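Local coordinates for protein TqaA (Penicillium aethiopicum, PDB 5EJD) that forms the C-terminal condensation-like domain of a fungal nonribosomal peptide synthetase, where it binds a carrier's 4'-phosphopantetheine arm and probably closes the tethered peptide into a ring, at residues I378-N383 against W424-P429; G298-G303 against C317-V322; K279-L284 against N455-I460; L257-G262 against Q449-A454. All coordinates share one frame; numbering follows the deposited sequence.

Interaction 1. Residues I378-N383 against W424-P429. With PNS (4'-phosphopantetheine), chain R.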
# COMPACT_ATOMS: atom_id res chain seq x y z
N ILE A 378 -4.23 -13.77 -2.34
CA ILE A 378 -3.30 -12.69 -2.16
C ILE A 378 -2.98 -12.53 -0.68
O ILE A 378 -3.89 -12.41 0.14
CB ILE A 378 -3.86 -11.37 -2.69
CG1 ILE A 378 -4.27 -11.54 -4.13
CG2 ILE A 378 -2.81 -10.27 -2.57
CD1 ILE A 378 -4.97 -10.34 -4.72
N VAL A 379 -1.68 -12.51 -0.35
CA VAL A 379 -1.24 -12.30 1.00
C VAL A 379 -0.68 -10.89 1.15
O VAL A 379 0.20 -10.51 0.38
CB VAL A 379 -0.13 -13.29 1.33
CG1 VAL A 379 0.40 -13.02 2.73
CG2 VAL A 379 -0.65 -14.70 1.24
N GLN A 380 -1.21 -10.11 2.11
CA GLN A 380 -0.66 -8.78 2.43
C GLN A 380 -0.15 -8.74 3.81
O GLN A 380 -0.96 -8.67 4.74
CB GLN A 380 -1.65 -7.65 2.59
CG GLN A 380 -2.41 -7.29 1.41
CD GLN A 380 -2.71 -5.81 1.28
OE1 GLN A 380 -2.88 -5.01 2.22
NE2 GLN A 380 -2.89 -5.49 0.07
N HIS A 381 1.13 -8.57 3.95
CA HIS A 381 1.60 -8.32 5.25
C HIS A 381 1.59 -6.79 5.49
O HIS A 381 2.18 -6.03 4.74
CB HIS A 381 2.98 -8.93 5.42
CG HIS A 381 3.53 -8.72 6.78
ND1 HIS A 381 2.97 -9.30 7.89
CD2 HIS A 381 4.55 -7.96 7.23
CE1 HIS A 381 3.66 -8.96 8.97
NE2 HIS A 381 4.62 -8.13 8.59
N GLN A 382 1.01 -6.37 6.61
CA GLN A 382 0.84 -4.97 6.92
C GLN A 382 1.96 -4.37 7.81
O GLN A 382 1.71 -3.97 8.92
CB GLN A 382 -0.46 -4.78 7.65
CG GLN A 382 -1.65 -5.41 6.99
CD GLN A 382 -2.16 -4.58 5.81
OE1 GLN A 382 -1.39 -4.16 4.96
NE2 GLN A 382 -3.46 -4.44 5.72
N ASN A 383 3.18 -4.28 7.29
CA ASN A 383 4.24 -3.67 8.00
C ASN A 383 4.31 -2.20 7.72
O ASN A 383 5.36 -1.64 7.42
CB ASN A 383 5.57 -4.41 7.77
CG ASN A 383 5.87 -4.67 6.33
OD1 ASN A 383 5.07 -4.44 5.43
ND2 ASN A 383 7.06 -5.20 6.10
N TRP A 424 -8.26 -13.02 0.22
CA TRP A 424 -7.20 -12.16 0.79
C TRP A 424 -6.83 -12.65 2.16
O TRP A 424 -7.72 -12.96 2.97
CB TRP A 424 -7.64 -10.72 0.93
CG TRP A 424 -7.98 -10.06 -0.39
CD1 TRP A 424 -9.11 -10.22 -1.12
CD2 TRP A 424 -7.18 -9.14 -1.11
NE1 TRP A 424 -9.06 -9.47 -2.26
CE2 TRP A 424 -7.88 -8.79 -2.27
CE3 TRP A 424 -5.91 -8.60 -0.90
CZ2 TRP A 424 -7.37 -7.92 -3.23
CZ3 TRP A 424 -5.40 -7.72 -1.85
CH2 TRP A 424 -6.12 -7.39 -3.00
N ILE A 425 -5.54 -12.75 2.42
CA ILE A 425 -5.04 -12.98 3.76
C ILE A 425 -4.17 -11.79 4.18
O ILE A 425 -3.18 -11.52 3.56
CB ILE A 425 -4.21 -14.26 3.84
CG1 ILE A 425 -5.07 -15.46 3.50
CG2 ILE A 425 -3.66 -14.43 5.25
CD1 ILE A 425 -4.27 -16.73 3.32
N PHE A 426 -4.62 -11.06 5.19
CA PHE A 426 -3.93 -9.92 5.74
C PHE A 426 -3.30 -10.34 7.07
O PHE A 426 -3.92 -11.06 7.85
CB PHE A 426 -4.92 -8.82 6.03
CG PHE A 426 -5.65 -8.32 4.81
CD1 PHE A 426 -5.06 -7.41 3.96
CD2 PHE A 426 -6.95 -8.67 4.57
CE1 PHE A 426 -5.74 -6.93 2.85
CE2 PHE A 426 -7.62 -8.20 3.47
CZ PHE A 426 -7.01 -7.35 2.59
N THR A 427 -2.09 -9.89 7.35
CA THR A 427 -1.49 -10.09 8.65
C THR A 427 -1.08 -8.74 9.26
O THR A 427 -0.36 -7.98 8.64
CB THR A 427 -0.27 -11.03 8.58
OG1 THR A 427 0.60 -10.63 7.51
CG2 THR A 427 -0.73 -12.43 8.31
N GLU A 428 -1.56 -8.47 10.47
CA GLU A 428 -1.29 -7.23 11.14
C GLU A 428 -0.41 -7.51 12.35
O GLU A 428 -0.84 -8.15 13.29
CB GLU A 428 -2.59 -6.56 11.63
CG GLU A 428 -3.36 -5.82 10.55
CD GLU A 428 -4.50 -4.97 11.10
OE1 GLU A 428 -4.70 -4.91 12.32
OE2 GLU A 428 -5.19 -4.32 10.28
N PRO A 429 0.78 -6.97 12.35
CA PRO A 429 1.67 -7.07 13.46
C PRO A 429 1.49 -5.98 14.53
O PRO A 429 2.07 -4.93 14.43
CB PRO A 429 3.06 -6.95 12.80
CG PRO A 429 2.83 -6.03 11.66
CD PRO A 429 1.41 -6.26 11.21
O23 PNS R . 9.68 -6.85 5.80
P24 PNS R . 9.57 -7.32 4.37
O26 PNS R . 10.11 -8.67 4.09
O27 PNS R . 8.16 -6.89 3.67
C28 PNS R . 7.60 -7.34 2.46
C29 PNS R . 6.23 -6.64 2.04
C30 PNS R . 5.47 -7.43 3.06
C31 PNS R . 6.40 -7.19 0.61
C32 PNS R . 6.50 -5.13 2.31
O33 PNS R . 7.75 -4.74 1.62
C34 PNS R . 5.40 -4.39 1.58
O35 PNS R . 5.53 -4.09 0.39
N36 PNS R . 4.19 -4.04 1.84
C37 PNS R . 3.35 -4.12 2.95
C38 PNS R . 2.60 -2.81 3.15
C39 PNS R . 1.33 -2.59 2.37
O40 PNS R . 1.41 -2.30 1.21
N41 PNS R . 0.20 -2.61 3.07
C42 PNS R . -1.11 -2.41 2.50
C43 PNS R . -1.30 -1.03 1.97
S44 PNS R . -2.96 -0.43 2.35
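His381 and Thr427 meet because each first torsion is set for it: the imidazole extends with CG opposite the backbone N (chi1 -179°), while Thr427 holds OG1 between its N and carbonyl carbon (chi1 48°). The two side chains cross at about a right angle, and His381 ND1 and Thr427 OG1 form a 2.7 Å hydrogen bond that enters the ring edge in its plane; either atom could donate. The strands beneath run parallel in strict one-to-one pairing, fastened by four backbone bonds that include Thr427 N to Gln380 O at 3.1 Å. Val379 and Ile425 share the His381 face. The other face carries Ile378 and Gln380 beside the rings of Trp424 and Phe426. There Ile378 lies alongside Trp424 and lays CD1 over the indole, 3.8 Å from the centroid of the six-membered ring and 18° off its normal, in a CH-pi contact. The alkyl part of Gln380 runs beside Phe426, CG to CE1 3.6 Å. Past the strand end, Asn383 ND2 donates to O27 of 4'-phosphopantetheine at 3.2 Å, and Ser40 of a neighbouring chain also bonds this arm. His381 CB packs 3.7 Å from the pantetheine methyl C30. The chemistry implies that, whichever atom donates, ND1 and OG1 satisfy each other in a buried setting, and the bond fixes the rotation of an imidazole whose edge borders the arm.

Interaction 2. Residues G298-G303 against C317-V322. With PNS (4'-phosphopantetheine), chain R.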
# COMPACT_ATOMS: atom_id res chain seq x y z
N GLY A 298 -0.50 -14.86 -5.09
CA GLY A 298 -0.24 -13.44 -5.18
C GLY A 298 0.20 -12.87 -3.84
O GLY A 298 -0.10 -13.41 -2.77
N HIS A 299 0.92 -11.76 -3.91
CA HIS A 299 1.19 -10.98 -2.72
C HIS A 299 1.36 -9.54 -3.04
O HIS A 299 1.58 -9.15 -4.18
CB HIS A 299 2.39 -11.55 -1.94
CG HIS A 299 3.71 -11.25 -2.55
ND1 HIS A 299 4.80 -10.91 -1.79
CD2 HIS A 299 4.13 -11.23 -3.84
CE1 HIS A 299 5.84 -10.67 -2.58
NE2 HIS A 299 5.45 -10.86 -3.83
N THR A 300 1.17 -8.72 -2.01
CA THR A 300 1.13 -7.25 -2.15
C THR A 300 2.48 -6.67 -1.87
O THR A 300 3.10 -6.99 -0.88
CB THR A 300 0.15 -6.66 -1.16
OG1 THR A 300 -1.14 -7.26 -1.37
CG2 THR A 300 0.05 -5.18 -1.37
N VAL A 301 2.97 -5.88 -2.80
CA VAL A 301 4.25 -5.22 -2.66
C VAL A 301 4.04 -3.72 -2.78
O VAL A 301 3.07 -3.28 -3.38
CB VAL A 301 5.28 -5.71 -3.69
CG1 VAL A 301 5.57 -7.19 -3.49
CG2 VAL A 301 4.81 -5.42 -5.11
N ASN A 302 4.96 -2.93 -2.22
CA ASN A 302 4.72 -1.53 -2.05
C ASN A 302 4.97 -0.69 -3.27
O ASN A 302 4.48 0.44 -3.38
CB ASN A 302 5.47 -0.99 -0.85
CG ASN A 302 6.96 -1.11 -0.98
OD1 ASN A 302 7.57 -0.45 -1.79
ND2 ASN A 302 7.56 -1.97 -0.17
N GLY A 303 5.74 -1.23 -4.20
CA GLY A 303 5.93 -0.57 -5.50
C GLY A 303 6.81 0.68 -5.50
O GLY A 303 6.84 1.43 -6.50
N CYS A 317 -1.58 5.36 -4.83
CA CYS A 317 -1.62 3.93 -4.70
C CYS A 317 -0.58 3.30 -5.62
O CYS A 317 -0.86 3.00 -6.76
CB CYS A 317 -3.01 3.43 -5.06
SG CYS A 317 -3.18 1.64 -4.91
N THR A 318 0.63 3.13 -5.10
CA THR A 318 1.71 2.52 -5.85
C THR A 318 1.76 1.00 -5.58
O THR A 318 2.55 0.33 -6.17
CB THR A 318 3.06 3.11 -5.48
OG1 THR A 318 3.35 2.82 -4.12
CG2 THR A 318 3.08 4.60 -5.67
N LEU A 319 0.90 0.48 -4.71
CA LEU A 319 0.81 -0.96 -4.46
C LEU A 319 0.74 -1.76 -5.72
O LEU A 319 0.17 -1.33 -6.71
CB LEU A 319 -0.51 -1.31 -3.77
CG LEU A 319 -0.71 -0.84 -2.38
CD1 LEU A 319 -2.01 -1.40 -1.88
CD2 LEU A 319 0.45 -1.30 -1.51
N ASN A 320 1.25 -2.98 -5.63
CA ASN A 320 1.10 -3.91 -6.71
C ASN A 320 0.84 -5.31 -6.16
O ASN A 320 1.26 -5.62 -5.04
CB ASN A 320 2.35 -3.89 -7.61
CG ASN A 320 2.04 -4.35 -9.03
OD1 ASN A 320 0.90 -4.67 -9.36
ND2 ASN A 320 3.05 -4.39 -9.87
N PHE A 321 0.09 -6.10 -6.92
CA PHE A 321 -0.20 -7.49 -6.56
C PHE A 321 0.47 -8.38 -7.59
O PHE A 321 0.11 -8.35 -8.80
CB PHE A 321 -1.68 -7.72 -6.55
CG PHE A 321 -2.43 -6.68 -5.82
CD1 PHE A 321 -2.38 -6.62 -4.44
CD2 PHE A 321 -3.15 -5.74 -6.51
CE1 PHE A 321 -3.04 -5.62 -3.74
CE2 PHE A 321 -3.85 -4.75 -5.82
CZ PHE A 321 -3.78 -4.69 -4.44
N VAL A 322 1.50 -9.10 -7.15
CA VAL A 322 2.34 -9.84 -8.09
C VAL A 322 2.53 -11.30 -7.68
O VAL A 322 2.25 -11.67 -6.55
CB VAL A 322 3.72 -9.20 -8.24
CG1 VAL A 322 3.59 -7.78 -8.79
CG2 VAL A 322 4.49 -9.18 -6.92
O23 PNS R . 9.68 -6.85 5.80
P24 PNS R . 9.57 -7.32 4.37
O26 PNS R . 10.11 -8.67 4.09
O27 PNS R . 8.16 -6.89 3.67
C28 PNS R . 7.60 -7.34 2.46
C29 PNS R . 6.23 -6.64 2.04
C30 PNS R . 5.47 -7.43 3.06
C31 PNS R . 6.40 -7.19 0.61
C32 PNS R . 6.50 -5.13 2.31
O33 PNS R . 7.75 -4.74 1.62
C34 PNS R . 5.40 -4.39 1.58
O35 PNS R . 5.53 -4.09 0.39
N36 PNS R . 4.19 -4.04 1.84
C37 PNS R . 3.35 -4.12 2.95
C38 PNS R . 2.60 -2.81 3.15
C39 PNS R . 1.33 -2.59 2.37
O40 PNS R . 1.41 -2.30 1.21
N41 PNS R . 0.20 -2.61 3.07
C42 PNS R . -1.11 -2.41 2.50
C43 PNS R . -1.30 -1.03 1.97
S44 PNS R . -2.96 -0.43 2.35
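His299 and Val322 open the tight half of this contact, a hydrogen-bonded antiparallel pair whose N and O atoms join in both directions, each bond 3.0 Å from His299 N to Val322 O and from Val322 N to His299 O. Val301 and Asn320 repeat the pattern, with Val301 N to Asn320 O at 2.8 Å. Above the backbone, the His299 ring brings its edge to the same Val322 carbonyl, while Val301 CG1 lies over one face, toward its rim; ND1 bonds to Lys279. On the reverse face Thr300 OG1 approaches the edge of Phe321, 3.4 Å from CD1, and finds its polar partner in the side chain of Gln380. Backbone pairing ends at Val301 and Asn320, although no touching residue is exposed. Beyond, Thr318 OG1 approaches Asn302 O at 2.7 Å, a bond not settled because its proton has another acceptor within reach. What the looser end gains is contact with the cofactor. The Asn302 side chain points away from segment 317-322; chi1 of 62° then sets its amide beside the arm, and ND2 donates to O35 of 4'-phosphopantetheine at 3.0 Å and weakly to O33. Leu319 points CD2 at O40, 3.1 Å away. An outermost strand paired with its inner neighbour, loop ends beside the pantetheine, is consistent with the condensation-domain fold of the CoA-dependent acyltransferase clan.

Interaction 3. Residues K279-L284 against N455-I460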
# COMPACT_ATOMS: atom_id res chain seq x y z
N LYS A 279 4.53 -15.60 4.61
CA LYS A 279 4.41 -16.14 3.26
C LYS A 279 4.86 -17.60 3.17
O LYS A 279 4.28 -18.38 2.42
CB LYS A 279 5.14 -15.27 2.29
CG LYS A 279 4.32 -14.04 2.02
CD LYS A 279 5.07 -12.86 1.49
CE LYS A 279 4.16 -11.63 1.61
NZ LYS A 279 4.85 -10.39 1.18
N ALA A 280 5.87 -17.98 3.95
CA ALA A 280 6.31 -19.36 3.99
C ALA A 280 5.23 -20.25 4.57
O ALA A 280 4.97 -21.32 4.05
CB ALA A 280 7.57 -19.49 4.81
N ALA A 281 4.57 -19.77 5.62
CA ALA A 281 3.49 -20.50 6.24
C ALA A 281 2.37 -20.73 5.25
O ALA A 281 1.82 -21.82 5.17
CB ALA A 281 2.95 -19.73 7.41
N THR A 282 2.06 -19.71 4.48
CA THR A 282 1.01 -19.79 3.50
C THR A 282 1.40 -20.81 2.43
O THR A 282 0.57 -21.56 1.94
CB THR A 282 0.71 -18.39 2.89
OG1 THR A 282 0.25 -17.53 3.92
CG2 THR A 282 -0.35 -18.44 1.83
N ALA A 283 2.65 -20.79 2.03
CA ALA A 283 3.15 -21.69 0.98
C ALA A 283 3.07 -23.15 1.46
O ALA A 283 2.64 -24.02 0.70
CB ALA A 283 4.57 -21.35 0.60
N LEU A 284 3.51 -23.41 2.69
CA LEU A 284 3.43 -24.74 3.24
C LEU A 284 1.99 -25.21 3.24
O LEU A 284 1.70 -26.31 2.79
CB LEU A 284 3.98 -24.80 4.64
CG LEU A 284 4.02 -26.23 5.18
CD1 LEU A 284 4.93 -27.10 4.34
CD2 LEU A 284 4.51 -26.22 6.64
N ASN A 455 -6.98 -20.56 11.19
CA ASN A 455 -6.34 -21.38 12.23
C ASN A 455 -5.08 -22.09 11.73
O ASN A 455 -4.08 -22.10 12.42
CB ASN A 455 -7.34 -22.38 12.85
CG ASN A 455 -8.31 -21.67 13.79
OD1 ASN A 455 -7.94 -21.22 14.85
ND2 ASN A 455 -9.57 -21.59 13.40
N ASN A 456 -5.15 -22.71 10.56
CA ASN A 456 -4.01 -23.41 10.04
C ASN A 456 -2.82 -22.50 9.79
O ASN A 456 -1.70 -22.85 10.17
CB ASN A 456 -4.38 -24.14 8.76
CG ASN A 456 -5.34 -25.31 9.02
OD1 ASN A 456 -5.42 -25.82 10.12
ND2 ASN A 456 -6.11 -25.68 8.01
N ILE A 457 -3.04 -21.35 9.16
CA ILE A 457 -1.93 -20.42 8.85
C ILE A 457 -1.33 -19.97 10.17
O ILE A 457 -0.13 -20.01 10.33
CB ILE A 457 -2.37 -19.17 8.05
CG1 ILE A 457 -3.06 -19.52 6.73
CG2 ILE A 457 -1.21 -18.29 7.78
CD1 ILE A 457 -2.18 -20.11 5.70
N SER A 458 -2.16 -19.60 11.14
CA SER A 458 -1.68 -19.22 12.46
C SER A 458 -0.82 -20.29 13.11
O SER A 458 0.19 -19.99 13.74
CB SER A 458 -2.84 -18.99 13.42
OG SER A 458 -3.77 -18.14 12.84
N ALA A 459 -1.30 -21.52 13.07
CA ALA A 459 -0.64 -22.62 13.77
C ALA A 459 0.74 -22.82 13.14
O ALA A 459 1.73 -23.00 13.85
CB ALA A 459 -1.49 -23.90 13.68
N ILE A 460 0.79 -22.78 11.82
CA ILE A 460 2.06 -22.99 11.13
C ILE A 460 3.05 -21.87 11.46
O ILE A 460 4.24 -22.12 11.65
CB ILE A 460 1.86 -23.06 9.61
CG1 ILE A 460 1.02 -24.30 9.25
CG2 ILE A 460 3.20 -23.11 8.89
CD1 ILE A 460 0.44 -24.24 7.85
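Ala281 and Ile460 mark the point where two helices cross, their CA atoms 5.7 Å apart. The axes of the short segments pass at 8.9 Å and their directions differ by 122°, a steep crossing between helices 274-289 and 447-466, both of which lie on one face of the mixed sheet in the C-terminal half of the condensation-domain fold. Such close approach rests on a small residue: the methyl of Ala281 projects at the partner helix, and Ile460 comes down on it. The branches of Ile460 divide the work. Its CG2, set opposite the backbone N (CG1 at chi1 -65°), presses against Ala281 CB at 3.7 Å, whereas CD1 continues along the extended chain to lie 3.9 Å from Ala281 O. Leu284, one turn further on, adds a methyl to the same isoleucine branch, CD2 to CG2 4.1 Å. One turn back from Ile460, Ile457 reaches the same helix at Thr282; a bend at chi2 (-69°) carries CD1 to the helix backbone, 3.9 Å from Thr282 CA. No hydrogen bond spans the two segments; the contacts are mostly between methyl and methylene groups. Phe285 extends the interface by packing on both isoleucines, and Phe464 of the second helix does so beside Leu284. A polar group beside Ile457 is the hydroxyl of Thr282, which bonds back to Val278 O within its own helix and still sits 4.0 Å from Ile457 CD1, measured from OG1.

Interaction 4. Residues L257-G262 against Q449-A454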
# COMPACT_ATOMS: atom_id res chain seq x y z
N LEU A 257 -17.05 -11.74 3.84
CA LEU A 257 -16.79 -12.15 5.25
C LEU A 257 -15.35 -11.92 5.68
O LEU A 257 -14.42 -12.15 4.90
CB LEU A 257 -17.01 -13.64 5.45
CG LEU A 257 -18.40 -14.22 5.44
CD1 LEU A 257 -18.29 -15.73 5.54
CD2 LEU A 257 -19.23 -13.64 6.57
N TRP A 258 -15.20 -11.45 6.90
CA TRP A 258 -13.93 -11.26 7.54
C TRP A 258 -13.81 -12.22 8.69
O TRP A 258 -14.69 -12.26 9.53
CB TRP A 258 -13.84 -9.86 8.11
CG TRP A 258 -13.58 -8.80 7.11
CD1 TRP A 258 -14.51 -8.12 6.37
CD2 TRP A 258 -12.31 -8.28 6.72
NE1 TRP A 258 -13.90 -7.20 5.56
CE2 TRP A 258 -12.55 -7.28 5.75
CE3 TRP A 258 -11.00 -8.56 7.09
CZ2 TRP A 258 -11.53 -6.56 5.19
CZ3 TRP A 258 -9.99 -7.84 6.52
CH2 TRP A 258 -10.26 -6.86 5.57
N THR A 259 -12.69 -12.91 8.78
CA THR A 259 -12.44 -13.82 9.86
C THR A 259 -11.06 -13.53 10.49
O THR A 259 -10.09 -13.40 9.77
CB THR A 259 -12.45 -15.25 9.31
OG1 THR A 259 -13.68 -15.48 8.62
CG2 THR A 259 -12.28 -16.27 10.41
N PHE A 260 -10.97 -13.46 11.81
CA PHE A 260 -9.77 -13.03 12.52
C PHE A 260 -9.22 -14.12 13.42
O PHE A 260 -9.97 -14.94 13.95
CB PHE A 260 -10.07 -11.82 13.41
CG PHE A 260 -10.72 -10.68 12.67
CD1 PHE A 260 -9.95 -9.78 11.97
CD2 PHE A 260 -12.11 -10.51 12.67
CE1 PHE A 260 -10.53 -8.72 11.28
CE2 PHE A 260 -12.70 -9.45 11.97
CZ PHE A 260 -11.91 -8.56 11.28
N LYS A 261 -7.90 -14.14 13.59
CA LYS A 261 -7.27 -15.02 14.53
C LYS A 261 -5.93 -14.44 15.04
O LYS A 261 -5.00 -14.27 14.28
CB LYS A 261 -7.03 -16.38 13.91
CG LYS A 261 -6.24 -17.31 14.83
CD LYS A 261 -7.10 -18.27 15.61
CE LYS A 261 -6.26 -19.22 16.49
NZ LYS A 261 -6.27 -18.80 17.90
N GLY A 262 -5.86 -14.17 16.34
CA GLY A 262 -4.65 -13.67 16.97
C GLY A 262 -3.74 -14.77 17.50
O GLY A 262 -4.19 -15.80 17.96
N GLN A 449 -14.91 -22.79 6.67
CA GLN A 449 -13.73 -22.96 5.86
C GLN A 449 -12.70 -21.81 6.12
O GLN A 449 -11.50 -22.04 6.26
CB GLN A 449 -14.29 -22.90 4.45
CG GLN A 449 -13.75 -23.92 3.47
CD GLN A 449 -14.43 -23.92 2.07
OE1 GLN A 449 -15.32 -23.11 1.73
NE2 GLN A 449 -14.02 -24.88 1.27
N ALA A 450 -13.21 -20.59 6.26
CA ALA A 450 -12.39 -19.43 6.54
C ALA A 450 -11.78 -19.52 7.92
O ALA A 450 -10.60 -19.22 8.11
CB ALA A 450 -13.22 -18.16 6.47
N THR A 451 -12.59 -19.94 8.89
CA THR A 451 -12.09 -20.14 10.24
C THR A 451 -10.96 -21.15 10.26
O THR A 451 -9.96 -20.95 10.92
CB THR A 451 -13.22 -20.52 11.20
OG1 THR A 451 -14.11 -19.41 11.28
CG2 THR A 451 -12.69 -20.81 12.61
N GLU A 452 -11.10 -22.21 9.51
CA GLU A 452 -10.10 -23.25 9.51
C GLU A 452 -8.82 -22.76 8.81
O GLU A 452 -7.69 -23.02 9.26
CB GLU A 452 -10.71 -24.57 8.91
CG GLU A 452 -9.64 -25.46 8.29
CD GLU A 452 -9.46 -25.42 6.75
OE1 GLU A 452 -10.38 -25.07 5.98
OE2 GLU A 452 -8.36 -25.75 6.26
N LEU A 453 -8.98 -22.02 7.71
CA LEU A 453 -7.82 -21.42 7.04
C LEU A 453 -7.00 -20.50 7.99
O LEU A 453 -5.79 -20.59 8.05
CB LEU A 453 -8.28 -20.65 5.81
CG LEU A 453 -7.22 -19.88 5.03
CD1 LEU A 453 -6.15 -20.84 4.54
CD2 LEU A 453 -7.86 -19.16 3.85
N ALA A 454 -7.69 -19.63 8.70
CA ALA A 454 -7.04 -18.72 9.64
C ALA A 454 -6.35 -19.49 10.70
O ALA A 454 -5.22 -19.17 11.05
CB ALA A 454 -8.05 -17.76 10.24
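Thr259 faces the methyls of Ala450 and Ala454, and its short side chain can be traced atom by atom. CB lies 4.1 Å from Ala450 CB. From there the hydroxyl branch, beside the backbone N (chi1 -54°), brings OG1 to 3.5 Å from Ala450 CB; its hydrogen bond goes to the side chain of Gln447, at the start of the same helix. The Thr259 and Thr451 side chains cross at about a right angle, CG2 of Thr259 lying 3.7 Å from Thr451 OG1. The same CG2 is only loosely in touch with Ala454 CB, at 4.5 Å. One threonine is thus spread over a full turn of helix, and Thr451 OG1 in turn bonds to Gln447 O. Two residues along the strand, Lys261 sets its CB 4.1 Å from Ala454 CB. Its chain then bends at chi2 (98°) and leaves the contact to pass along Asn455 and Ser458. No hydrogen bond joins the two segments. Alanines on the helix let its axis lie 8.1 Å from that of the strand, the two directions differing by 30°. Helix 447-466 therefore lies along strand 256-263, an outermost strand of the mixed sheet that pairs with strand 434-441; Trp258 occupies its reverse face against Phe426, while Leu453 links the helix to Phe285 of neighbouring helix 274-289.

Followed from the N terminus, the chain opens interaction 4 at strand 256-263, then interaction 3 at helix 274-289. Interaction 2 opens and closes next, joining strand 294-301 to strand 320-327 across a stretch without helix or strand. Interaction 1 follows in series, bringing strand 377-381 beside strand 423-429. Both nest inside the two long loops that helix 447-466 finally closes, first interaction 4 and then interaction 3, so those two cross. Interactions 1 and 2 lie within one sheet, whose outermost strand 256-263 interaction 4 joins to helix 447-466, and interaction 3 couples the helices on its face. Lys279 bonds to His299 and Thr282 packs on Val379, tying that layer to the strands that meet phosphopantetheine.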